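Local coordinates for membrane protein (Acinetobacter baumannii AB307-0294, PDB 5DL5) that probably forms an outer-membrane beta-barrel channel of the OprD porin family, through which small molecules, including antibiotics, cross the outer membrane, at residues D131-A136 with S206-D211; R218-V223 with S240-K245; N249-S254 with D266-E271. One frame throughout, in Å; residues are numbered along the deposited sequence.

Contact 1: residues D131-A136 with S206-D211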
# COMPACT_ATOMS: atom_id res chain seq x y z
N ASP A 131 4.59 -3.50 -6.49
CA ASP A 131 3.38 -2.64 -6.48
C ASP A 131 2.21 -3.17 -7.33
O ASP A 131 1.45 -2.42 -7.87
CB ASP A 131 3.75 -1.21 -6.82
CG ASP A 131 4.29 -1.03 -8.27
OD1 ASP A 131 4.52 -1.95 -9.05
OD2 ASP A 131 4.47 0.11 -8.63
N LEU A 132 2.04 -4.47 -7.36
CA LEU A 132 0.90 -5.11 -8.04
C LEU A 132 -0.29 -4.80 -7.14
O LEU A 132 -0.15 -4.89 -5.95
CB LEU A 132 1.15 -6.58 -8.13
CG LEU A 132 2.48 -6.87 -8.85
CD1 LEU A 132 2.69 -8.33 -8.95
CD2 LEU A 132 2.47 -6.32 -10.27
N PRO A 133 -1.44 -4.44 -7.69
CA PRO A 133 -2.56 -4.18 -6.83
C PRO A 133 -2.96 -5.34 -5.86
O PRO A 133 -3.60 -5.11 -4.78
CB PRO A 133 -3.70 -3.90 -7.81
CG PRO A 133 -3.07 -3.36 -9.06
CD PRO A 133 -1.78 -4.15 -9.12
N VAL A 134 -2.72 -6.56 -6.36
CA VAL A 134 -3.03 -7.79 -5.55
C VAL A 134 -1.93 -8.21 -4.60
O VAL A 134 -2.22 -9.02 -3.68
CB VAL A 134 -3.42 -9.04 -6.43
CG1 VAL A 134 -4.73 -8.79 -7.14
CG2 VAL A 134 -2.30 -9.40 -7.35
N LEU A 135 -0.75 -7.60 -4.70
CA LEU A 135 0.38 -7.95 -3.84
C LEU A 135 1.35 -6.80 -3.74
O LEU A 135 2.26 -6.76 -4.52
CB LEU A 135 1.14 -9.17 -4.42
CG LEU A 135 2.15 -9.82 -3.47
CD1 LEU A 135 1.38 -10.56 -2.41
CD2 LEU A 135 3.03 -10.83 -4.18
N ALA A 136 1.03 -5.81 -2.91
CA ALA A 136 1.70 -4.54 -2.95
C ALA A 136 2.49 -4.35 -1.59
O ALA A 136 1.91 -4.49 -0.46
CB ALA A 136 0.69 -3.41 -3.14
N SER A 206 -6.95 -2.40 -16.01
CA SER A 206 -6.08 -3.50 -15.50
C SER A 206 -6.77 -4.60 -14.81
O SER A 206 -7.86 -4.46 -14.35
CB SER A 206 -5.00 -2.95 -14.68
OG SER A 206 -5.44 -2.39 -13.54
N TYR A 207 -6.15 -5.78 -14.81
CA TYR A 207 -6.72 -6.98 -14.24
C TYR A 207 -5.52 -7.83 -13.77
O TYR A 207 -4.55 -8.06 -14.54
CB TYR A 207 -7.51 -7.65 -15.39
CG TYR A 207 -8.29 -8.86 -15.12
CD1 TYR A 207 -8.91 -9.05 -13.89
CD2 TYR A 207 -8.57 -9.75 -16.15
CE1 TYR A 207 -9.65 -10.15 -13.62
CE2 TYR A 207 -9.40 -10.87 -15.93
CZ TYR A 207 -9.95 -11.05 -14.67
OH TYR A 207 -10.73 -12.12 -14.36
N TYR A 208 -5.54 -8.19 -12.51
CA TYR A 208 -4.45 -8.93 -11.90
C TYR A 208 -5.06 -10.07 -11.07
O TYR A 208 -6.17 -9.96 -10.58
CB TYR A 208 -3.65 -8.02 -10.93
CG TYR A 208 -2.84 -6.97 -11.56
CD1 TYR A 208 -3.38 -5.73 -11.81
CD2 TYR A 208 -1.55 -7.22 -11.94
CE1 TYR A 208 -2.64 -4.73 -12.46
CE2 TYR A 208 -0.75 -6.25 -12.58
CZ TYR A 208 -1.33 -5.00 -12.82
OH TYR A 208 -0.65 -4.00 -13.46
N GLY A 209 -4.29 -11.11 -10.89
CA GLY A 209 -4.62 -12.29 -10.12
C GLY A 209 -3.50 -12.67 -9.14
O GLY A 209 -2.27 -12.46 -9.44
N LEU A 210 -3.91 -13.22 -8.00
CA LEU A 210 -3.00 -13.75 -7.03
C LEU A 210 -3.55 -15.12 -6.64
O LEU A 210 -4.73 -15.25 -6.24
CB LEU A 210 -2.92 -12.90 -5.76
CG LEU A 210 -2.26 -13.49 -4.53
CD1 LEU A 210 -0.76 -13.79 -4.62
CD2 LEU A 210 -2.43 -12.57 -3.37
N ASP A 211 -2.65 -16.10 -6.60
CA ASP A 211 -2.95 -17.36 -5.91
C ASP A 211 -1.85 -17.66 -4.91
O ASP A 211 -0.68 -17.95 -5.33
CB ASP A 211 -3.09 -18.48 -6.94
CG ASP A 211 -3.41 -19.86 -6.29
OD1 ASP A 211 -2.84 -20.21 -5.29
OD2 ASP A 211 -4.25 -20.60 -6.74

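Contact 2: residues R218-V223 with S240-K245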
# COMPACT_ATOMS: atom_id res chain seq x y z
N ARG A 218 -7.08 -14.12 -5.10
CA ARG A 218 -7.52 -12.76 -5.20
C ARG A 218 -7.39 -12.23 -6.60
O ARG A 218 -6.39 -12.50 -7.27
CB ARG A 218 -6.74 -11.88 -4.21
CG ARG A 218 -7.14 -10.42 -4.26
CD ARG A 218 -6.86 -9.72 -2.91
NE ARG A 218 -5.52 -9.54 -2.68
CZ ARG A 218 -4.89 -9.47 -1.46
NH1 ARG A 218 -5.49 -9.71 -0.30
NH2 ARG A 218 -3.60 -9.34 -1.50
N HIS A 219 -8.45 -11.56 -7.06
CA HIS A 219 -8.41 -10.87 -8.32
C HIS A 219 -8.72 -9.41 -8.16
O HIS A 219 -9.52 -9.06 -7.27
CB HIS A 219 -9.37 -11.57 -9.30
CG HIS A 219 -9.01 -13.02 -9.56
ND1 HIS A 219 -9.50 -14.06 -8.81
CD2 HIS A 219 -8.15 -13.58 -10.45
CE1 HIS A 219 -8.99 -15.20 -9.24
NE2 HIS A 219 -8.16 -14.93 -10.23
N TYR A 220 -8.16 -8.57 -9.02
CA TYR A 220 -8.36 -7.10 -8.97
C TYR A 220 -8.62 -6.70 -10.41
O TYR A 220 -7.99 -7.20 -11.34
CB TYR A 220 -7.10 -6.38 -8.48
CG TYR A 220 -7.09 -4.85 -8.62
CD1 TYR A 220 -7.67 -4.04 -7.65
CD2 TYR A 220 -6.49 -4.27 -9.69
CE1 TYR A 220 -7.65 -2.69 -7.76
CE2 TYR A 220 -6.53 -2.89 -9.84
CZ TYR A 220 -7.02 -2.14 -8.83
OH TYR A 220 -7.04 -0.80 -8.91
N ALA A 221 -9.53 -5.75 -10.59
CA ALA A 221 -9.75 -5.10 -11.89
C ALA A 221 -9.87 -3.58 -11.65
O ALA A 221 -10.40 -3.14 -10.63
CB ALA A 221 -11.10 -5.61 -12.48
N ASN A 222 -9.50 -2.79 -12.64
CA ASN A 222 -9.68 -1.33 -12.59
C ASN A 222 -9.95 -0.83 -14.00
O ASN A 222 -9.41 -1.33 -15.02
CB ASN A 222 -8.44 -0.64 -12.03
CG ASN A 222 -8.47 0.88 -12.18
OD1 ASN A 222 -7.90 1.42 -13.10
ND2 ASN A 222 -9.07 1.56 -11.26
N VAL A 223 -10.79 0.19 -14.04
CA VAL A 223 -10.92 1.03 -15.23
C VAL A 223 -10.93 2.51 -14.78
O VAL A 223 -11.58 2.87 -13.77
CB VAL A 223 -12.08 0.56 -16.10
CG1 VAL A 223 -13.43 0.74 -15.41
CG2 VAL A 223 -12.15 1.44 -17.34
N SER A 240 -12.99 0.36 -9.45
CA SER A 240 -11.99 -0.54 -8.96
C SER A 240 -12.70 -1.65 -8.16
O SER A 240 -13.74 -1.40 -7.51
CB SER A 240 -11.00 0.16 -8.01
OG SER A 240 -10.22 1.05 -8.80
N GLY A 241 -12.12 -2.85 -8.13
CA GLY A 241 -12.59 -3.86 -7.18
C GLY A 241 -11.73 -5.13 -6.97
O GLY A 241 -10.84 -5.40 -7.75
N TYR A 242 -11.90 -5.74 -5.79
CA TYR A 242 -11.27 -7.05 -5.54
C TYR A 242 -12.33 -8.12 -5.25
O TYR A 242 -13.35 -7.91 -4.55
CB TYR A 242 -10.35 -7.04 -4.34
CG TYR A 242 -9.18 -6.12 -4.38
CD1 TYR A 242 -9.27 -4.84 -3.89
CD2 TYR A 242 -7.92 -6.61 -4.79
CE1 TYR A 242 -8.14 -4.01 -3.83
CE2 TYR A 242 -6.80 -5.80 -4.84
CZ TYR A 242 -6.92 -4.48 -4.33
OH TYR A 242 -5.83 -3.73 -4.32
N HIS A 243 -12.00 -9.29 -5.74
CA HIS A 243 -12.63 -10.53 -5.31
C HIS A 243 -11.60 -11.44 -4.57
O HIS A 243 -10.58 -11.82 -5.17
CB HIS A 243 -13.21 -11.20 -6.53
CG HIS A 243 -13.72 -12.57 -6.26
ND1 HIS A 243 -14.93 -12.80 -5.66
CD2 HIS A 243 -13.13 -13.79 -6.41
CE1 HIS A 243 -15.13 -14.11 -5.55
NE2 HIS A 243 -14.04 -14.73 -5.97
N THR A 244 -11.91 -11.83 -3.35
CA THR A 244 -10.99 -12.65 -2.56
C THR A 244 -11.67 -13.86 -2.00
O THR A 244 -12.72 -13.80 -1.35
CB THR A 244 -10.42 -11.84 -1.37
OG1 THR A 244 -9.86 -10.65 -1.84
CG2 THR A 244 -9.29 -12.69 -0.56
N LYS A 245 -11.08 -15.00 -2.22
CA LYS A 245 -11.49 -16.23 -1.59
C LYS A 245 -10.38 -16.64 -0.63
O LYS A 245 -9.21 -16.91 -1.03
CB LYS A 245 -11.74 -17.35 -2.60
CG LYS A 245 -12.41 -18.53 -1.92
CD LYS A 245 -12.82 -19.61 -2.90
CE LYS A 245 -11.55 -20.21 -3.53
NZ LYS A 245 -11.65 -21.67 -3.82

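Contact 3: residues N249-S254 with D266-E271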
# COMPACT_ATOMS: atom_id res chain seq x y z
N ASN A 249 -8.00 -22.58 6.01
CA ASN A 249 -6.93 -22.33 6.99
C ASN A 249 -6.31 -20.96 6.98
O ASN A 249 -5.31 -20.74 7.62
CB ASN A 249 -5.79 -23.34 6.76
CG ASN A 249 -6.29 -24.76 6.74
OD1 ASN A 249 -5.79 -25.60 5.99
ND2 ASN A 249 -7.33 -25.02 7.49
N ALA A 250 -6.88 -20.02 6.26
CA ALA A 250 -6.38 -18.68 6.31
C ALA A 250 -6.74 -17.93 7.58
O ALA A 250 -7.65 -18.30 8.28
CB ALA A 250 -6.87 -17.90 5.12
N HIS A 251 -6.05 -16.81 7.79
CA HIS A 251 -6.24 -15.94 8.87
C HIS A 251 -7.15 -14.81 8.47
O HIS A 251 -6.86 -14.06 7.53
CB HIS A 251 -4.89 -15.40 9.35
CG HIS A 251 -4.10 -16.41 10.09
ND1 HIS A 251 -3.10 -17.18 9.51
CD2 HIS A 251 -4.12 -16.75 11.39
CE1 HIS A 251 -2.57 -17.97 10.41
NE2 HIS A 251 -3.14 -17.69 11.57
N THR A 252 -8.27 -14.68 9.18
CA THR A 252 -9.20 -13.53 8.95
C THR A 252 -9.69 -13.08 10.34
O THR A 252 -9.40 -13.80 11.33
CB THR A 252 -10.46 -13.97 8.15
OG1 THR A 252 -11.11 -15.10 8.76
CG2 THR A 252 -10.16 -14.30 6.76
N TYR A 253 -10.47 -11.98 10.42
CA TYR A 253 -10.96 -11.47 11.71
C TYR A 253 -12.45 -11.05 11.57
O TYR A 253 -13.14 -11.16 12.54
CB TYR A 253 -10.14 -10.37 12.26
CG TYR A 253 -9.97 -9.22 11.29
CD1 TYR A 253 -8.95 -9.25 10.37
CD2 TYR A 253 -10.88 -8.05 11.26
CE1 TYR A 253 -8.74 -8.20 9.47
CE2 TYR A 253 -10.71 -7.01 10.32
CZ TYR A 253 -9.58 -7.09 9.46
OH TYR A 253 -9.29 -6.17 8.45
N SER A 254 -12.97 -10.66 10.42
CA SER A 254 -14.40 -10.12 10.34
C SER A 254 -15.39 -11.17 9.80
O SER A 254 -16.46 -10.83 9.40
CB SER A 254 -14.32 -8.82 9.47
OG SER A 254 -13.97 -9.16 8.13
N ASP A 266 -7.91 -17.88 17.13
CA ASP A 266 -7.00 -18.29 16.06
C ASP A 266 -7.02 -17.35 14.82
O ASP A 266 -6.00 -17.17 14.13
CB ASP A 266 -7.46 -19.68 15.53
CG ASP A 266 -6.97 -20.79 16.33
OD1 ASP A 266 -6.35 -20.48 17.38
OD2 ASP A 266 -7.23 -22.00 15.98
N GLY A 267 -8.21 -16.85 14.50
CA GLY A 267 -8.42 -16.15 13.26
C GLY A 267 -8.58 -17.19 12.17
O GLY A 267 -8.60 -16.82 11.06
N ILE A 268 -8.77 -18.48 12.47
CA ILE A 268 -8.92 -19.45 11.45
C ILE A 268 -10.36 -19.88 11.33
O ILE A 268 -10.87 -20.56 12.19
CB ILE A 268 -7.97 -20.67 11.74
CG1 ILE A 268 -6.51 -20.23 11.55
CG2 ILE A 268 -8.26 -21.88 10.84
CD1 ILE A 268 -5.59 -21.40 11.83
N ALA A 269 -11.02 -19.53 10.22
CA ALA A 269 -12.42 -19.89 10.09
C ALA A 269 -12.70 -21.38 9.91
O ALA A 269 -13.83 -21.80 10.21
CB ALA A 269 -13.10 -19.13 8.95
N GLY A 270 -11.75 -22.14 9.36
CA GLY A 270 -11.99 -23.53 9.10
C GLY A 270 -12.96 -23.73 7.95
O GLY A 270 -13.28 -24.84 7.67
N GLU A 271 -13.47 -22.70 7.30
CA GLU A 271 -14.02 -22.91 5.97
C GLU A 271 -13.77 -21.69 5.12
O GLU A 271 -13.32 -20.65 5.67
CB GLU A 271 -15.51 -23.20 6.01
CG GLU A 271 -16.35 -22.06 6.50
CD GLU A 271 -17.83 -22.49 6.64
OE1 GLU A 271 -18.08 -23.56 7.23
OE2 GLU A 271 -18.72 -21.73 6.17
O HOH W 1 -10.48 -17.61 8.25

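Contact 1: residues D131-A136 with S206-D211
Leu135 N donates to Leu132 O at 3.0 Å, and this bond closes a type I beta turn whose two central residues, Pro133 and Val134, are presented to strand 206-211. No hydrogen bond joins the two segments; the contact is made by apolar packing. Its centre is the ring of Tyr208, which meets the edge of the proline ring over one face: Pro133 CD lies 3.6 Å from the ring centroid and only 17° off the ring normal, a CH-pi contact. With chi1 at -70°, the tyrosine CG stands anti to its own carbonyl carbon, which brings the ring up beside the turn. Leu132 CD2 touches the same ring obliquely at CE2, 4.0 Å away. Val134 packs further along the strand. Its CG1 methyl packs on Tyr208 CB at 4.0 Å, while its CG2 methyl reaches Gly209 O at 3.7 Å and Leu210 CB at 3.9 Å, the valine and leucine side chains running past each other in opposite directions. Leu210 CD2 ends 3.6 Å from Val134 O. The turn carbonyls find their polar partners on the next strands of the wall: Val134 O accepts from Arg218 and Pro133 O pairs with the hydroxyl of Tyr242. Every touching residue is buried. The segment 131-136 is thus consistent with a loop folded into the lumen, as in other OprD-family porins. Shape and dispersion fix it to strand 206-211, and the carbonyls of its two central residues bond to the strands beyond.

Contact 2: residues R218-V223 with S240-K245
Tyr220 and Tyr242 form the tight part of this antiparallel pairing, where Tyr220 CD1 sits over one face of the Tyr242 ring, 3.4 Å from its CE2. The planes are inclined at 51°, an oblique crossing with ring centroids 4.9 Å apart. Different first torsions produce the overlap: Tyr220 CG is anti to N (169°), Tyr242 CG anti to the carbonyl carbon. On the same face, Arg218 CD packs 3.3 Å from Thr244 OG1, and Asn222 ND2 donates to Ser240 OG at 2.8 Å, within its own amide plane; Asp238 holds both of these polar groups as well. The other face is looser. There His219 and His243 approach edge to edge, ND1 to CD2 4.4 Å, beside Ala221 and the bare Gly241, and His243 ND1 bonds to Asn276 of the next strand. Between the faces run two pairs of backbone bonds, including His219 N to His243 O at 2.9 Å and Gly241 N to Ala221 O at 3.0 Å. Besides reaching the turn carbonyls, Arg218 forms a salt bridge through NH1 with Asp311, and Tyr242 OH also bonds to Tyr317 N. Such polar satisfaction of a buried hairpin face would lower the cost of enclosing charge, and it suits a barrel wall lined inside by polar groups.

Contact 3: residues N249-S254 with D266-E271
Thr252 N donates to Gly267 O at 2.9 Å, nearly straight (169°) and in the carbonyl plane, where two loop segments meet with end-to-end directions 100° apart. Next to this bond His251 CA comes within 3.3 Å of the same carbonyl oxygen, a CA-H...O contact. Gly267 leaves the helical conformation after the short helix 263-266 with a positive phi, and its bare alpha carbon lies only 3.2 Å from Thr252 O. Among the side chains, His251 and Ile268 meet directly. The histidine chi1 of -74° sets CG anti to the carbonyl carbon, and the ring then presents its CD2 edge to Asp266 O, near the ring plane. Ile268 CG1 lies over one face of that ring, offset toward the rim, with CD2 as its nearest ring atom at 4.2 Å. The other branch of Ile268, CG2, rests on Asn249 CA at 4.1 Å. A single water completes the polar side: it donates to Ala250 O, accepts from Ala269 N at 2.8 Å, and is hydrogen-bonded to Thr252 OG1 at 2.6 Å. It adds a water-mediated link beside the direct backbone bond. Thr252 OG1 also bonds to Tyr263, from the helix itself, so the threonine hydroxyl joins water, helix and loop. Both segments belong to the long connection between strands 233-246 and 273-286. Further along the chain, Asp305 receives Tyr253 N and the Ser254 hydroxyl, while Asn309 donates to His251 O, so the folded connection lies against the loop that follows strand 289-300.

After the first wall strands, the chain makes the turn at 131-136, then builds several more before 206-211 returns to it, so contact 1 closes a loop with 69 residues between its segments. Contact 2 follows at once as the hairpin of strands 216-229 and 233-246, and contact 3 closes the connection leading on to strand 273-286. All three are in series; none nests or crosses. Contacts 1 and 2 touch, because strand 203-212 neighbours strand 216-229 and the hairpin side chains reach the turn. Contact 3, its centre about 21 Å from that of contact 2, adjoins it in sequence alone and joins two parts of the connection between strands 233-246 and 273-286.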